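Long-range contacts in importin-95 (Chaetomium thermophilum, PDB 4XRI), which probably serves as a nuclear transport receptor of the importin-beta family, binding a small GTPase and carrying protein cargo into the nucleus: residues L259-M264 against P320-A325; V189-R194 against R227-Q232; A541-L546 against V594-K599; E600-G605 against N638-E643. The protein carries 2 engineered substitutions. All coordinates share one frame; numbering follows the deposited sequence.

Four joints between helices, helix ends and linking loops of one all-helical chain show how differently such elements can meet. Contacts 1 and 2 are neighbours that touch through His263 on Arg227 and Met264 on Met231; contacts 3 and 4 adjoin far from them, across the chain's centre from contact 2, where helix 573-597 ends in one and the loop that follows it enters the other. Contact 4 is buried and wholly apolar at its heart, whereas contact 2 lies at the surface and sets a valine and an arginine against one tyrosine. Of the partly buried pair, contact 1 joins an aromatic cluster to bonds at two tyrosine hydroxyls, while in contact 3 an arginine grips loop oxygens.

Contact 1 of 4, residues L259-M264 against P320-A325; sequences LYYEHM and PFYNFA
The ring of Tyr261 meets the backbone of 320-325 with its edge: the carbonyl oxygen of Pro320 lies close to its plane, 3.4 Å from Tyr261 CE2, and the CA of Phe321 is at the same rim. Tyr322 presents its own edge to the oxygens of Tyr261 and Glu262, while one face of the Phe324 ring carries the CB of Tyr322. Tyr261 and Tyr322 have nearly parallel planes, 18° apart, yet are slid so far that they barely overlap, their centroids 5.4 Å from each other. Phe324 comes in obliquely, its CD2 3.6 Å from Tyr261 CE1, and completes an aromatic cluster; its CE2 also reaches Met264 CB at 4.0 Å. In this HEAT-repeat protein the cluster ties the turn between helices 243-260 and 265-280 to the start of helix 324-340. With CG swung anti to the backbone N (chi1 169°), Tyr261 reaches across to accept a bond from Tyr322 N at its OH, 3.0 Å long and nearly straight at 166°. The same hydroxyl is hydrogen-bonded to Glu302 of helix 285-310, whose carboxylate also takes the backbone N-H groups of Phe324 and Ala325. In the reverse direction Tyr322 OH donates to Glu262 O at 2.7 Å, from a position tilted out of the carbonyl plane.

Contact 2 of 4, residues V189-R194 against R227-Q232; sequences VVQGAR and RNYIMQ
Where helix 182-193 runs out, its last turn packs against the side of helix 224-238, and Tyr229 is the residue on which Val190 and Arg194 converge. Val190 sits over one face of the ring: its CG1 is 3.9 Å from the Tyr229 ring centroid and 25° off the normal, a CH-pi contact displaced toward the rim, with Tyr229 CZ 3.6 Å from Val190 CG1. The valine's CB and CG2 lie on the same side of the ring, nearest its CE1 rim, with Val190 CB 3.6 Å from Tyr229 CE1. Tyr229 gets there because its CG stands anti to the backbone N (chi1 -165°), which carries the ring over to helix 182-193. The two helices are not neighbours in the chain; their segments run in broadly the same direction, and lateral packing of this sort between non-successive helices belongs to the stacking of a HEAT-repeat solenoid. Here helix 200-212 lies behind the pair, touching Val189 and Ile230. Arg194, already beyond the helix, extends its chain back along the interface; its guanidinium stands nearly upright to the ring plane, 82° apart, and Arg194 NH2 comes tightly to Tyr229 CE2 at 3.1 Å. Arg194 NE and Gln232 OE1 are 4.2 Å apart, too far for a hydrogen bond, and the amide nitrogen of Gln232 makes a weak bond to Glu236. At the phenol end, Gln191 brushes Tyr229 OH with its CG, 4.0 Å away.

Contact 3 of 4, residues A541-L546 against V594-K599; sequences AANDSL and VQRLDK
Arg596 reaches from the last turn of helix 573-597 into the loop 541-546 and meets its oxygens with the edge of its guanidinium. Two of its nitrogens converge on a single acceptor: Arg596 NE and NH2 each lie 2.8 Å from Ala541 O and approach from the same face of that carbonyl, both bonds bent. Arg596 NH2 spends its other hydrogen on Asn543 OD1, at 3.1 Å and a straighter 162°, although the donor stands above the amide plane. A water extends the network, accepting from Arg596 NH1 at 3.0 Å and donating to Asn543 OD1, so this side-chain oxygen receives two bonds. All three guanidinium nitrogens are thereby engaged, which should hold the group's rotation fixed. Bending of the chain at chi2 (57°) turns the group toward the loop. Leu546 covers one guanidinium face, its CD2 3.8 Å from Arg596 NH1, and the same methyl lies 4.1 Å from Leu597 CD2. Helix 503-516 packs on Ala541 from outside the pair. An arginine at a helix end, binding a backbone carbonyl, here ties helix 573-597 to the loop between helices 524-539 and 546-567, as helices and linkers are held together in a HEAT-repeat solenoid.

Contact 4 of 4, residues E600-G605 against N638-E643; sequences EIAPQG and NAMEEE
Apolar packing carries nearly all of this contact, and Met640 is the central residue, meeting Ile601, Ala602 and Gly605. The CG2 branch of Ile601 does the touching: it lies 4.0 Å from Ala639 CB and 4.0 Å from Met640 CG, wedged between successive residues at the end of helix 625-640. Ile601 and Met640 cross at about a right angle. Farther along, the thioether of Met640 reaches over the turn that follows Ile601. A bend at its last torsion (chi3 63°) brings Met640 CE to 4.2 Å from Ala602 CB, while Met640 SD rests 4.1 Å from Gly605 CA. Polar groups play a lesser part. Glu643 brings one carboxylate oxygen, OE1, to 3.8 Å from Ala602 CB, a van der Waals touch at the edge of the interface. Backbone bonds within each segment give the two partners their shape: Gln604 N to Ile601 O and Gly605 N to Ala602 O fold the loop into tight turns, and Glu643 N to Met640 O does the same just past the helix. From outside the pair, Val594 of helix 573-597 packs against both Ile601 and Ala639, and Tyr647 touches Met640. Gln604 is tethered the other way, its amide hydrogen-bonded to Ser553 and Thr554 of helix 546-567. The contact thus sets the short linker between helices 573-597 and 605-616 against the end of helix 625-640, the close succession of helices and tight turns that characterises a HEAT-repeat solenoid.

Contact 1 of 4, residues L259-M264 against P320-A325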
loop_
_atom_site.group_PDB
_atom_site.type_symbol
_atom_site.label_atom_id
_atom_site.label_comp_id
_atom_site.label_asym_id
_atom_site.label_seq_id
_atom_site.Cartn_x
_atom_site.Cartn_y
_atom_site.Cartn_z
ATOM N N LEU A 259 -20.620 -3.073 0.669
ATOM C CA LEU A 259 -21.221 -2.056 -0.183
ATOM C C LEU A 259 -22.380 -1.324 0.483
ATOM O O LEU A 259 -22.577 -0.131 0.256
ATOM C CB LEU A 259 -21.713 -2.685 -1.488
ATOM C CG LEU A 259 -20.678 -3.122 -2.525
ATOM C CD1 LEU A 259 -21.299 -4.127 -3.480
ATOM C CD2 LEU A 259 -20.157 -1.915 -3.290
ATOM N N TYR A 260 -23.153 -2.035 1.299
ATOM C CA TYR A 260 -24.420 -1.489 1.769
ATOM C C TYR A 260 -24.605 -1.565 3.277
ATOM O O TYR A 260 -25.705 -1.835 3.754
ATOM C CB TYR A 260 -25.574 -2.207 1.072
ATOM C CG TYR A 260 -25.428 -2.222 -0.428
ATOM C CD1 TYR A 260 -25.413 -1.038 -1.148
ATOM C CD2 TYR A 260 -25.294 -3.417 -1.124
ATOM C CE1 TYR A 260 -25.270 -1.039 -2.519
ATOM C CE2 TYR A 260 -25.154 -3.428 -2.499
ATOM C CZ TYR A 260 -25.142 -2.235 -3.190
ATOM O OH TYR A 260 -25.001 -2.237 -4.556
ATOM N N TYR A 261 -23.529 -1.312 4.013
ATOM C CA TYR A 261 -23.553 -1.305 5.474
ATOM C C TYR A 261 -24.738 -0.516 6.023
ATOM O O TYR A 261 -25.420 -0.961 6.949
ATOM C CB TYR A 261 -22.246 -0.720 6.020
ATOM C CG TYR A 261 -22.271 -0.435 7.507
ATOM C CD1 TYR A 261 -21.823 -1.378 8.419
ATOM C CD2 TYR A 261 -22.727 0.786 7.997
ATOM C CE1 TYR A 261 -21.838 -1.121 9.775
ATOM C CE2 TYR A 261 -22.751 1.050 9.349
ATOM C CZ TYR A 261 -22.302 0.094 10.234
ATOM O OH TYR A 261 -22.322 0.350 11.584
ATOM N N GLU A 262 -24.976 0.653 5.437
ATOM C CA GLU A 262 -26.000 1.575 5.916
ATOM C C GLU A 262 -27.413 0.996 5.856
ATOM O O GLU A 262 -28.316 1.488 6.532
ATOM C CB GLU A 262 -25.945 2.876 5.113
ATOM C CG GLU A 262 -26.259 2.716 3.635
ATOM C CD GLU A 262 -26.186 4.029 2.879
ATOM O OE1 GLU A 262 -26.065 5.085 3.534
ATOM O OE2 GLU A 262 -26.243 4.005 1.630
ATOM N N HIS A 263 -27.603 -0.049 5.055
ATOM C CA HIS A 263 -28.925 -0.654 4.898
ATOM C C HIS A 263 -29.104 -1.942 5.704
ATOM O O HIS A 263 -30.122 -2.621 5.573
ATOM C CB HIS A 263 -29.206 -0.959 3.421
ATOM C CG HIS A 263 -29.230 0.251 2.538
ATOM N ND1 HIS A 263 -30.267 1.158 2.541
ATOM C CD2 HIS A 263 -28.353 0.684 1.601
ATOM C CE1 HIS A 263 -30.021 2.105 1.653
ATOM N NE2 HIS A 263 -28.867 1.841 1.071
ATOM N N MET A 264 -28.131 -2.274 6.545
ATOM C CA MET A 264 -28.053 -3.626 7.097
ATOM C C MET A 264 -28.656 -3.835 8.485
ATOM O O MET A 264 -28.745 -4.974 8.948
ATOM C CB MET A 264 -26.591 -4.073 7.130
ATOM C CG MET A 264 -26.017 -4.416 5.765
ATOM S SD MET A 264 -26.934 -5.739 4.949
ATOM C CE MET A 264 -27.902 -4.810 3.761
ATOM N N PRO A 320 -23.894 7.019 9.092
ATOM C CA PRO A 320 -24.684 6.054 9.865
ATOM C C PRO A 320 -23.808 5.008 10.553
ATOM O O PRO A 320 -22.940 4.420 9.915
ATOM C CB PRO A 320 -25.587 5.414 8.805
ATOM C CG PRO A 320 -25.731 6.467 7.763
ATOM C CD PRO A 320 -24.410 7.181 7.721
ATOM N N PHE A 321 -24.035 4.797 11.847
ATOM C CA PHE A 321 -23.237 3.862 12.636
ATOM C C PHE A 321 -24.138 3.077 13.584
ATOM O O PHE A 321 -24.864 3.664 14.386
ATOM C CB PHE A 321 -22.150 4.613 13.415
ATOM C CG PHE A 321 -21.252 3.719 14.222
ATOM C CD1 PHE A 321 -20.252 2.985 13.609
ATOM C CD2 PHE A 321 -21.400 3.624 15.594
ATOM C CE1 PHE A 321 -19.423 2.164 14.347
ATOM C CE2 PHE A 321 -20.573 2.807 16.339
ATOM C CZ PHE A 321 -19.584 2.074 15.716
ATOM N N TYR A 322 -24.082 1.750 13.494
ATOM C CA TYR A 322 -25.041 0.898 14.191
ATOM C C TYR A 322 -24.423 0.053 15.300
ATOM O O TYR A 322 -25.132 -0.697 15.969
ATOM C CB TYR A 322 -25.740 -0.022 13.192
ATOM C CG TYR A 322 -26.410 0.705 12.050
ATOM C CD1 TYR A 322 -27.292 1.750 12.290
ATOM C CD2 TYR A 322 -26.159 0.346 10.732
ATOM C CE1 TYR A 322 -27.908 2.418 11.246
ATOM C CE2 TYR A 322 -26.767 1.007 9.684
ATOM C CZ TYR A 322 -27.641 2.042 9.945
ATOM O OH TYR A 322 -28.246 2.695 8.895
ATOM N N ASN A 323 -23.112 0.170 15.484
ATOM C CA ASN A 323 -22.405 -0.571 16.528
ATOM C C ASN A 323 -22.625 -2.083 16.458
ATOM O O ASN A 323 -22.818 -2.734 17.485
ATOM C CB ASN A 323 -22.824 -0.067 17.913
ATOM C CG ASN A 323 -21.715 0.683 18.624
ATOM O OD1 ASN A 323 -20.537 0.360 18.474
ATOM N ND2 ASN A 323 -22.088 1.697 19.397
ATOM N N PHE A 324 -22.596 -2.633 15.247
ATOM C CA PHE A 324 -22.816 -4.064 15.041
ATOM C C PHE A 324 -21.840 -4.919 15.837
ATOM O O PHE A 324 -22.243 -5.847 16.540
ATOM C CB PHE A 324 -22.704 -4.415 13.555
ATOM C CG PHE A 324 -23.875 -3.963 12.734
ATOM C CD1 PHE A 324 -25.130 -3.825 13.302
ATOM C CD2 PHE A 324 -23.721 -3.676 11.390
ATOM C CE1 PHE A 324 -26.207 -3.409 12.544
ATOM C CE2 PHE A 324 -24.791 -3.261 10.628
ATOM C CZ PHE A 324 -26.037 -3.128 11.204
ATOM N N ALA A 325 -20.556 -4.596 15.715
ATOM C CA ALA A 325 -19.498 -5.355 16.376
ATOM C C ALA A 325 -19.629 -5.309 17.895
ATOM O O ALA A 325 -19.466 -6.325 18.570
ATOM C CB ALA A 325 -18.138 -4.834 15.951
#

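Contact 2 of 4, residues V189-R194 against R227-Q232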
loop_
_atom_site.group_PDB
_atom_site.type_symbol
_atom_site.label_atom_id
_atom_site.label_comp_id
_atom_site.label_asym_id
_atom_site.label_seq_id
_atom_site.Cartn_x
_atom_site.Cartn_y
_atom_site.Cartn_z
ATOM N N VAL A 189 -31.508 -14.480 -11.673
ATOM C CA VAL A 189 -30.444 -14.934 -10.782
ATOM C C VAL A 189 -30.983 -15.304 -9.399
ATOM O O VAL A 189 -30.504 -16.252 -8.777
ATOM C CB VAL A 189 -29.321 -13.873 -10.640
ATOM C CG1 VAL A 189 -28.784 -13.493 -12.015
ATOM C CG2 VAL A 189 -29.800 -12.642 -9.895
ATOM N N VAL A 190 -31.989 -14.572 -8.928
ATOM C CA VAL A 190 -32.560 -14.835 -7.611
ATOM C C VAL A 190 -33.373 -16.122 -7.643
ATOM O O VAL A 190 -33.260 -16.963 -6.745
ATOM C CB VAL A 190 -33.455 -13.676 -7.126
ATOM C CG1 VAL A 190 -34.300 -14.113 -5.933
ATOM C CG2 VAL A 190 -32.607 -12.471 -6.765
ATOM N N GLN A 191 -34.188 -16.275 -8.681
ATOM C CA GLN A 191 -34.991 -17.483 -8.832
ATOM C C GLN A 191 -34.109 -18.706 -9.027
ATOM O O GLN A 191 -34.459 -19.809 -8.614
ATOM C CB GLN A 191 -35.962 -17.350 -10.005
ATOM C CG GLN A 191 -37.147 -16.443 -9.716
ATOM C CD GLN A 191 -38.167 -16.428 -10.838
ATOM O OE1 GLN A 191 -37.925 -16.951 -11.927
ATOM N NE2 GLN A 191 -39.323 -15.825 -10.575
ATOM N N GLY A 192 -32.954 -18.507 -9.649
ATOM C CA GLY A 192 -32.021 -19.596 -9.853
ATOM C C GLY A 192 -31.357 -20.015 -8.556
ATOM O O GLY A 192 -30.924 -21.153 -8.413
ATOM N N ALA A 193 -31.277 -19.085 -7.609
ATOM C CA ALA A 193 -30.545 -19.306 -6.363
ATOM C C ALA A 193 -31.423 -19.894 -5.261
ATOM O O ALA A 193 -30.917 -20.397 -4.258
ATOM C CB ALA A 193 -29.923 -18.001 -5.889
ATOM N N ARG A 194 -32.737 -19.832 -5.453
ATOM C CA ARG A 194 -33.682 -20.275 -4.431
ATOM C C ARG A 194 -33.634 -21.778 -4.200
ATOM O O ARG A 194 -33.216 -22.541 -5.070
ATOM C CB ARG A 194 -35.103 -19.853 -4.804
ATOM C CG ARG A 194 -35.462 -18.469 -4.309
ATOM C CD ARG A 194 -36.811 -18.020 -4.830
ATOM N NE ARG A 194 -37.149 -16.685 -4.348
ATOM C CZ ARG A 194 -38.117 -15.931 -4.852
ATOM N NH1 ARG A 194 -38.849 -16.378 -5.864
ATOM N NH2 ARG A 194 -38.351 -14.728 -4.349
ATOM N N ARG A 227 -34.381 -4.914 -2.007
ATOM C CA ARG A 227 -33.528 -5.206 -0.863
ATOM C C ARG A 227 -33.937 -6.512 -0.190
ATOM O O ARG A 227 -33.134 -7.437 -0.071
ATOM C CB ARG A 227 -33.577 -4.056 0.146
ATOM C CG ARG A 227 -32.303 -3.893 0.948
ATOM C CD ARG A 227 -32.457 -2.885 2.077
ATOM N NE ARG A 227 -32.781 -1.540 1.612
ATOM C CZ ARG A 227 -33.872 -0.873 1.968
ATOM N NH1 ARG A 227 -34.747 -1.426 2.798
ATOM N NH2 ARG A 227 -34.088 0.347 1.497
ATOM N N ASN A 228 -35.194 -6.585 0.236
ATOM C CA ASN A 228 -35.721 -7.775 0.897
ATOM C C ASN A 228 -35.689 -9.002 -0.009
ATOM O O ASN A 228 -35.441 -10.117 0.450
ATOM C CB ASN A 228 -37.150 -7.520 1.380
ATOM C CG ASN A 228 -37.211 -6.501 2.502
ATOM O OD1 ASN A 228 -36.478 -6.600 3.487
ATOM N ND2 ASN A 228 -38.082 -5.510 2.354
ATOM N N TYR A 229 -35.946 -8.778 -1.295
ATOM C CA TYR A 229 -35.883 -9.817 -2.318
ATOM C C TYR A 229 -34.525 -10.510 -2.293
ATOM O O TYR A 229 -34.431 -11.720 -2.090
ATOM C CB TYR A 229 -36.156 -9.201 -3.697
ATOM C CG TYR A 229 -36.470 -10.178 -4.810
ATOM C CD1 TYR A 229 -35.714 -10.195 -5.977
ATOM C CD2 TYR A 229 -37.532 -11.068 -4.706
ATOM C CE1 TYR A 229 -36.002 -11.076 -7.008
ATOM C CE2 TYR A 229 -37.827 -11.954 -5.731
ATOM C CZ TYR A 229 -37.057 -11.953 -6.878
ATOM O OH TYR A 229 -37.350 -12.834 -7.894
ATOM N N ILE A 230 -33.478 -9.714 -2.478
ATOM C CA ILE A 230 -32.107 -10.204 -2.507
ATOM C C ILE A 230 -31.670 -10.780 -1.163
ATOM O O ILE A 230 -31.080 -11.857 -1.106
ATOM C CB ILE A 230 -31.141 -9.081 -2.916
ATOM C CG1 ILE A 230 -31.444 -8.635 -4.346
ATOM C CG2 ILE A 230 -29.699 -9.534 -2.781
ATOM C CD1 ILE A 230 -30.771 -7.342 -4.742
ATOM N N MET A 231 -31.977 -10.071 -0.082
ATOM C CA MET A 231 -31.562 -10.507 1.248
ATOM C C MET A 231 -32.220 -11.826 1.648
ATOM O O MET A 231 -31.603 -12.653 2.323
ATOM C CB MET A 231 -31.874 -9.428 2.290
ATOM C CG MET A 231 -31.051 -8.154 2.124
ATOM S SD MET A 231 -29.277 -8.474 2.075
ATOM C CE MET A 231 -28.986 -9.004 3.759
ATOM N N GLN A 232 -33.464 -12.029 1.226
ATOM C CA GLN A 232 -34.173 -13.257 1.567
ATOM C C GLN A 232 -33.492 -14.480 0.961
ATOM O O GLN A 232 -33.267 -15.472 1.648
ATOM C CB GLN A 232 -35.633 -13.187 1.112
ATOM C CG GLN A 232 -36.504 -14.343 1.604
ATOM C CD GLN A 232 -36.403 -15.578 0.727
ATOM O OE1 GLN A 232 -36.205 -15.481 -0.484
ATOM N NE2 GLN A 232 -36.528 -16.749 1.340
#

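Contact 3 of 4, residues A541-L546 against V594-K599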
loop_
_atom_site.group_PDB
_atom_site.type_symbol
_atom_site.label_atom_id
_atom_site.label_comp_id
_atom_site.label_asym_id
_atom_site.label_seq_id
_atom_site.Cartn_x
_atom_site.Cartn_y
_atom_site.Cartn_z
ATOM N N ALA A 541 19.598 6.095 20.902
ATOM C CA ALA A 541 20.607 6.045 21.952
ATOM C C ALA A 541 20.776 7.404 22.622
ATOM O O ALA A 541 20.609 8.444 21.987
ATOM C CB ALA A 541 21.934 5.566 21.384
ATOM N N ALA A 542 21.106 7.389 23.909
ATOM C CA ALA A 542 21.342 8.623 24.648
ATOM C C ALA A 542 22.823 8.994 24.617
ATOM O O ALA A 542 23.661 8.199 24.183
ATOM C CB ALA A 542 20.855 8.489 26.072
ATOM N N ASN A 543 23.133 10.200 25.083
ATOM C CA ASN A 543 24.474 10.765 24.956
ATOM C C ASN A 543 25.567 9.989 25.684
ATOM O O ASN A 543 26.721 9.988 25.259
ATOM C CB ASN A 543 24.469 12.208 25.452
ATOM C CG ASN A 543 23.603 13.110 24.601
ATOM O OD1 ASN A 543 23.465 12.899 23.395
ATOM N ND2 ASN A 543 23.007 14.122 25.224
ATOM N N ASP A 544 25.204 9.321 26.773
ATOM C CA ASP A 544 26.158 8.496 27.508
ATOM C C ASP A 544 26.682 7.346 26.650
ATOM O O ASP A 544 27.728 6.764 26.947
ATOM C CB ASP A 544 25.521 7.942 28.785
ATOM C CG ASP A 544 25.503 8.952 29.920
ATOM O OD1 ASP A 544 25.456 8.524 31.092
ATOM O OD2 ASP A 544 25.534 10.170 29.640
ATOM N N SER A 545 25.951 7.026 25.587
ATOM C CA SER A 545 26.287 5.896 24.728
ATOM C C SER A 545 27.041 6.305 23.463
ATOM O O SER A 545 27.373 5.457 22.635
ATOM C CB SER A 545 25.016 5.140 24.331
ATOM O OG SER A 545 24.426 4.480 25.436
ATOM N N LEU A 546 27.312 7.599 23.316
ATOM C CA LEU A 546 27.897 8.121 22.081
ATOM C C LEU A 546 29.251 7.500 21.737
ATOM O O LEU A 546 29.524 7.204 20.574
ATOM C CB LEU A 546 28.040 9.638 22.163
ATOM C CG LEU A 546 26.746 10.419 21.944
ATOM C CD1 LEU A 546 27.029 11.908 21.875
ATOM C CD2 LEU A 546 26.044 9.946 20.682
ATOM N N VAL A 594 26.034 7.551 11.889
ATOM C CA VAL A 594 26.413 8.846 11.335
ATOM C C VAL A 594 25.465 9.938 11.816
ATOM O O VAL A 594 25.903 10.969 12.337
ATOM C CB VAL A 594 26.429 8.831 9.792
ATOM C CG1 VAL A 594 26.623 10.241 9.255
ATOM C CG2 VAL A 594 27.528 7.905 9.271
ATOM N N GLN A 595 24.166 9.702 11.642
ATOM C CA GLN A 595 23.141 10.647 12.087
ATOM C C GLN A 595 23.204 10.887 13.591
ATOM O O GLN A 595 23.079 12.023 14.053
ATOM C CB GLN A 595 21.740 10.154 11.710
ATOM C CG GLN A 595 21.438 10.191 10.225
ATOM C CD GLN A 595 19.976 9.911 9.918
ATOM O OE1 GLN A 595 19.657 9.116 9.033
ATOM N NE2 GLN A 595 19.081 10.571 10.647
ATOM N N ARG A 596 23.407 9.813 14.347
ATOM C CA ARG A 596 23.424 9.898 15.800
ATOM C C ARG A 596 24.650 10.655 16.309
ATOM O O ARG A 596 24.570 11.397 17.286
ATOM C CB ARG A 596 23.384 8.503 16.422
ATOM C CG ARG A 596 23.166 8.523 17.923
ATOM C CD ARG A 596 21.890 9.269 18.276
ATOM N NE ARG A 596 21.780 9.518 19.712
ATOM C CZ ARG A 596 22.214 10.619 20.318
ATOM N NH1 ARG A 596 22.789 11.584 19.615
ATOM N NH2 ARG A 596 22.071 10.755 21.632
ATOM N N LEU A 597 25.789 10.462 15.652
ATOM C CA LEU A 597 27.028 11.094 16.090
ATOM C C LEU A 597 27.113 12.535 15.596
ATOM O O LEU A 597 27.747 13.375 16.237
ATOM C CB LEU A 597 28.240 10.296 15.602
ATOM C CG LEU A 597 28.545 9.006 16.365
ATOM C CD1 LEU A 597 29.655 8.216 15.686
ATOM C CD2 LEU A 597 28.917 9.306 17.813
ATOM N N ASP A 598 26.459 12.812 14.467
ATOM C CA ASP A 598 26.507 14.124 13.823
ATOM C C ASP A 598 27.952 14.555 13.583
ATOM O O ASP A 598 28.723 13.820 12.970
ATOM C CB ASP A 598 25.765 15.170 14.660
ATOM C CG ASP A 598 25.368 16.391 13.849
ATOM O OD1 ASP A 598 25.191 16.257 12.622
ATOM O OD2 ASP A 598 25.241 17.485 14.437
ATOM N N LYS A 599 28.312 15.738 14.077
ATOM C CA LYS A 599 29.636 16.319 13.851
ATOM C C LYS A 599 30.782 15.417 14.304
ATOM O O LYS A 599 31.886 15.480 13.762
ATOM C CB LYS A 599 29.743 17.666 14.568
ATOM C CG LYS A 599 28.819 18.739 14.027
ATOM C CD LYS A 599 29.350 19.317 12.730
ATOM C CE LYS A 599 28.418 20.384 12.192
ATOM N NZ LYS A 599 28.152 21.439 13.208
HETATM O O HOH W 1 23.754 14.239 20.593
#

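Contact 4 of 4, residues E600-G605 against N638-E643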
loop_
_atom_site.group_PDB
_atom_site.type_symbol
_atom_site.label_atom_id
_atom_site.label_comp_id
_atom_site.label_asym_id
_atom_site.label_seq_id
_atom_site.Cartn_x
_atom_site.Cartn_y
_atom_site.Cartn_z
ATOM N N GLU A 600 30.512 14.577 15.296
ATOM C CA GLU A 600 31.543 13.731 15.887
ATOM C C GLU A 600 31.983 12.597 14.961
ATOM O O GLU A 600 32.943 11.886 15.256
ATOM C CB GLU A 600 31.045 13.152 17.212
ATOM C CG GLU A 600 30.591 14.204 18.216
ATOM C CD GLU A 600 31.665 15.233 18.507
ATOM O OE1 GLU A 600 32.837 14.840 18.678
ATOM O OE2 GLU A 600 31.337 16.437 18.555
ATOM N N ILE A 601 31.281 12.432 13.843
ATOM C CA ILE A 601 31.596 11.375 12.882
ATOM C C ILE A 601 32.814 11.734 12.037
ATOM O O ILE A 601 33.431 10.867 11.421
ATOM C CB ILE A 601 30.404 11.095 11.935
ATOM C CG1 ILE A 601 30.545 9.733 11.248
ATOM C CG2 ILE A 601 30.280 12.187 10.886
ATOM C CD1 ILE A 601 30.423 8.555 12.179
ATOM N N ALA A 602 33.159 13.018 12.033
ATOM C CA ALA A 602 34.171 13.582 11.136
ATOM C C ALA A 602 35.491 12.797 11.022
ATOM O O ALA A 602 36.000 12.631 9.914
ATOM C CB ALA A 602 34.468 15.025 11.550
ATOM N N PRO A 603 36.055 12.312 12.151
ATOM C CA PRO A 603 37.324 11.584 12.006
ATOM C C PRO A 603 37.247 10.310 11.163
ATOM O O PRO A 603 38.282 9.833 10.700
ATOM C CB PRO A 603 37.690 11.239 13.455
ATOM C CG PRO A 603 37.053 12.299 14.257
ATOM C CD PRO A 603 35.748 12.562 13.572
ATOM N N GLN A 604 36.051 9.772 10.962
ATOM C CA GLN A 604 35.905 8.551 10.180
ATOM C C GLN A 604 35.339 8.821 8.790
ATOM O O GLN A 604 35.047 7.891 8.041
ATOM C CB GLN A 604 35.019 7.551 10.923
ATOM C CG GLN A 604 35.670 6.967 12.165
ATOM C CD GLN A 604 34.928 5.763 12.705
ATOM O OE1 GLN A 604 35.336 4.622 12.489
ATOM N NE2 GLN A 604 33.828 6.010 13.407
ATOM N N GLY A 605 35.200 10.099 8.449
ATOM C CA GLY A 605 34.650 10.505 7.167
ATOM C C GLY A 605 35.387 9.944 5.964
ATOM O O GLY A 605 34.766 9.467 5.015
ATOM N N ASN A 638 25.128 15.742 5.721
ATOM C CA ASN A 638 24.358 16.514 6.691
ATOM C C ASN A 638 25.123 16.700 7.994
ATOM O O ASN A 638 24.988 17.722 8.666
ATOM C CB ASN A 638 23.016 15.835 6.969
ATOM C CG ASN A 638 22.220 16.536 8.056
ATOM O OD1 ASN A 638 21.480 17.482 7.786
ATOM N ND2 ASN A 638 22.363 16.068 9.291
ATOM N N ALA A 639 25.933 15.705 8.336
ATOM C CA ALA A 639 26.678 15.711 9.588
ATOM C C ALA A 639 27.946 16.556 9.494
ATOM O O ALA A 639 28.264 17.312 10.412
ATOM C CB ALA A 639 27.026 14.290 9.997
ATOM N N MET A 640 28.667 16.428 8.386
ATOM C CA MET A 640 29.951 17.105 8.238
ATOM C C MET A 640 29.822 18.494 7.613
ATOM O O MET A 640 30.719 19.324 7.751
ATOM C CB MET A 640 30.907 16.243 7.409
ATOM C CG MET A 640 31.291 14.935 8.090
ATOM S SD MET A 640 32.602 14.041 7.236
ATOM C CE MET A 640 33.955 15.206 7.367
ATOM N N GLU A 641 28.702 18.735 6.934
ATOM C CA GLU A 641 28.419 20.024 6.300
ATOM C C GLU A 641 29.537 20.452 5.346
ATOM O O GLU A 641 29.899 19.697 4.449
ATOM C CB GLU A 641 28.161 21.094 7.367
ATOM C CG GLU A 641 26.860 20.856 8.127
ATOM C CD GLU A 641 26.581 21.890 9.198
ATOM O OE1 GLU A 641 27.540 22.372 9.832
ATOM O OE2 GLU A 641 25.396 22.223 9.404
ATOM N N GLU A 642 30.083 21.650 5.532
ATOM C CA GLU A 642 31.108 22.166 4.620
ATOM C C GLU A 642 32.372 21.303 4.613
ATOM O O GLU A 642 33.134 21.317 3.650
ATOM C CB GLU A 642 31.472 23.612 4.969
ATOM C CG GLU A 642 31.655 23.883 6.452
ATOM C CD GLU A 642 30.336 24.110 7.168
ATOM O OE1 GLU A 642 30.255 23.809 8.380
ATOM O OE2 GLU A 642 29.380 24.585 6.516
ATOM N N GLU A 643 32.583 20.544 5.684
ATOM C CA GLU A 643 33.699 19.604 5.749
ATOM C C GLU A 643 33.543 18.474 4.731
ATOM O O GLU A 643 34.513 17.797 4.389
ATOM C CB GLU A 643 33.830 19.016 7.158
ATOM C CG GLU A 643 35.098 19.426 7.883
ATOM C CD GLU A 643 35.433 18.497 9.037
ATOM O OE1 GLU A 643 34.749 18.568 10.081
ATOM O OE2 GLU A 643 36.379 17.690 8.894
#